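Local atomic coordinates of beta-lactamase Mb2281c (PDB entry 3I7J), a protein that probably hydrolyses beta-lactams or related amide or ester substrates, as a serine beta-lactamase-family enzyme of Mycobacterium bovis. Residues A47-V52 with I117-Y122. Residues are numbered along the deposited sequence; the frame is centred on the assembly and turned at random.
Sequences ARAAQV and IEFGRY
With CG turned anti to the backbone N (chi1 -176°), Tyr122 extends its ring from the first turn of helix 119-131 to the flank of Ala49, and Phe119, one turn earlier and similarly extended (chi1 -166°), brings its own ring to the same alanine. The methyl of Ala49 points at the opposing segment and meets both aromatics: its CB lies 4.2 Å from CZ of Phe119, approached obliquely, and 4.4 Å from CD2 of Tyr122. The tyrosine ring also presents its edge to the helix backbone, where Ala49 O sits in the ring plane, 3.4 Å from Tyr122 CE2. Farther along, the phenol end reaches Val52, whose CG1 is 4.1 Å from Tyr122 OH. The hydroxyl finds its polar partner elsewhere, in a hydrogen bond to Glu56 near the end of helix 42-56, which fixes the outer end of the ring against that same helix. Ala49 and Tyr122 are also where the two backbones come nearest, their CA atoms 7.5 Å apart.

The turn that carries both rings is capped by Glu118. Its carboxylate folds back over the helix start, OE1 accepting from Gly120 N at 3.0 Å and OE2 from Arg121 N at 2.8 Å, both from above the carboxylate plane. These bonds satisfy two amides of the first turn. Ala108 and Gln112 of helix 101-115 pack against Phe119, and Val111 against Tyr122, while Leu123 and Val127 continue the apolar contact with Ala49.

This is helix-to-helix packing in the helical part of the serine beta-lactamase fold: an N-capped helix start brings two aromatic side chains up to helix 42-56, at whose start Ser40 and Lys43 form a probable SxxK motif, as in serine beta-lactamases.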
loop_
_atom_site.group_PDB
_atom_site.type_symbol
_atom_site.label_atom_id
_atom_site.label_comp_id
_atom_site.label_asym_id
_atom_site.label_seq_id
_atom_site.Cartn_x
_atom_site.Cartn_y
_atom_site.Cartn_z
ATOM N N ALA A 47 0.419 -5.495 -4.822
ATOM C CA ALA A 47 -0.761 -5.090 -5.586
ATOM C C ALA A 47 -0.359 -4.564 -6.963
ATOM O O ALA A 47 -1.007 -4.871 -7.967
ATOM C CB ALA A 47 -1.527 -4.018 -4.837
ATOM N N ARG A 48 0.708 -3.771 -7.014
ATOM C CA ARG A 48 1.144 -3.223 -8.290
ATOM C C ARG A 48 1.648 -4.344 -9.189
ATOM O O ARG A 48 1.485 -4.299 -10.415
ATOM C CB ARG A 48 2.241 -2.182 -8.090
ATOM C CG ARG A 48 2.512 -1.345 -9.331
ATOM C CD ARG A 48 1.268 -0.585 -9.736
ATOM N NE ARG A 48 1.569 0.774 -10.167
ATOM C CZ ARG A 48 0.656 1.731 -10.256
ATOM N NH1 ARG A 48 1.001 2.942 -10.660
ATOM N NH2 ARG A 48 -0.607 1.469 -9.930
ATOM N N ALA A 49 2.262 -5.351 -8.576
ATOM C CA ALA A 49 2.766 -6.498 -9.321
ATOM C C ALA A 49 1.577 -7.273 -9.899
ATOM O O ALA A 49 1.623 -7.736 -11.044
ATOM C CB ALA A 49 3.591 -7.396 -8.406
ATOM N N ALA A 50 0.508 -7.405 -9.110
ATOM C CA ALA A 50 -0.696 -8.108 -9.567
ATOM C C ALA A 50 -1.397 -7.316 -10.681
ATOM O O ALA A 50 -2.039 -7.894 -11.557
ATOM C CB ALA A 50 -1.659 -8.334 -8.404
ATOM N N GLN A 51 -1.274 -5.993 -10.622
ATOM C CA GLN A 51 -1.863 -5.122 -11.623
ATOM C C GLN A 51 -1.103 -5.290 -12.940
ATOM O O GLN A 51 -1.705 -5.333 -14.012
ATOM C CB GLN A 51 -1.800 -3.669 -11.165
ATOM C CG GLN A 51 -2.836 -3.308 -10.107
ATOM C CD GLN A 51 -2.459 -2.050 -9.350
ATOM O OE1 GLN A 51 -1.852 -1.142 -9.911
ATOM N NE2 GLN A 51 -2.822 -1.987 -8.073
ATOM N N VAL A 52 0.218 -5.388 -12.855
ATOM C CA VAL A 52 1.028 -5.577 -14.047
ATOM C C VAL A 52 0.674 -6.934 -14.666
ATOM O O VAL A 52 0.576 -7.056 -15.884
ATOM C CB VAL A 52 2.547 -5.549 -13.721
ATOM C CG1 VAL A 52 3.355 -5.913 -14.967
ATOM C CG2 VAL A 52 2.947 -4.156 -13.236
ATOM N N ILE A 117 6.469 -17.851 -12.855
ATOM C CA ILE A 117 7.604 -17.197 -12.213
ATOM C C ILE A 117 7.436 -17.090 -10.698
ATOM O O ILE A 117 6.363 -16.737 -10.212
ATOM C CB ILE A 117 7.798 -15.785 -12.780
ATOM C CG1 ILE A 117 7.937 -15.865 -14.304
ATOM C CG2 ILE A 117 9.020 -15.135 -12.154
ATOM C CD1 ILE A 117 8.025 -14.515 -14.986
ATOM N N GLU A 118 8.498 -17.390 -9.951
ATOM C CA GLU A 118 8.431 -17.314 -8.492
ATOM C C GLU A 118 7.999 -15.891 -8.141
ATOM O O GLU A 118 8.577 -14.921 -8.637
ATOM C CB GLU A 118 9.792 -17.661 -7.882
ATOM C CG GLU A 118 9.765 -17.784 -6.367
ATOM C CD GLU A 118 10.002 -16.463 -5.685
ATOM O OE1 GLU A 118 9.464 -16.245 -4.577
ATOM O OE2 GLU A 118 10.747 -15.642 -6.261
ATOM N N PHE A 119 6.987 -15.764 -7.287
ATOM C CA PHE A 119 6.470 -14.439 -6.974
ATOM C C PHE A 119 7.472 -13.370 -6.569
ATOM O O PHE A 119 7.365 -12.234 -7.022
ATOM C CB PHE A 119 5.361 -14.486 -5.922
ATOM C CG PHE A 119 4.604 -13.193 -5.830
ATOM C CD1 PHE A 119 3.761 -12.799 -6.863
ATOM C CD2 PHE A 119 4.819 -12.317 -4.775
ATOM C CE1 PHE A 119 3.151 -11.549 -6.849
ATOM C CE2 PHE A 119 4.216 -11.064 -4.751
ATOM C CZ PHE A 119 3.384 -10.682 -5.792
ATOM N N GLY A 120 8.423 -13.710 -5.708
ATOM C CA GLY A 120 9.407 -12.722 -5.313
ATOM C C GLY A 120 10.139 -12.204 -6.539
ATOM O O GLY A 120 10.375 -11.005 -6.681
ATOM N N ARG A 121 10.492 -13.117 -7.437
ATOM C CA ARG A 121 11.190 -12.750 -8.657
ATOM C C ARG A 121 10.255 -12.015 -9.602
ATOM O O ARG A 121 10.684 -11.131 -10.334
ATOM C CB ARG A 121 11.754 -13.999 -9.339
ATOM C CG ARG A 121 12.368 -13.754 -10.704
ATOM C CD ARG A 121 12.796 -15.068 -11.330
ATOM N NE ARG A 121 13.326 -14.899 -12.678
ATOM C CZ ARG A 121 13.809 -15.892 -13.418
ATOM N NH1 ARG A 121 13.822 -17.129 -12.938
ATOM N NH2 ARG A 121 14.290 -15.649 -14.633
ATOM N N TYR A 122 8.975 -12.376 -9.587
ATOM C CA TYR A 122 8.013 -11.713 -10.453
ATOM C C TYR A 122 7.869 -10.253 -10.031
ATOM O O TYR A 122 7.790 -9.354 -10.873
ATOM C CB TYR A 122 6.643 -12.392 -10.383
ATOM C CG TYR A 122 5.653 -11.780 -11.349
ATOM C CD1 TYR A 122 5.585 -12.217 -12.673
ATOM C CD2 TYR A 122 4.853 -10.696 -10.967
ATOM C CE1 TYR A 122 4.758 -11.589 -13.595
ATOM C CE2 TYR A 122 4.019 -10.060 -11.884
ATOM C CZ TYR A 122 3.983 -10.511 -13.195
ATOM O OH TYR A 122 3.195 -9.875 -14.118
#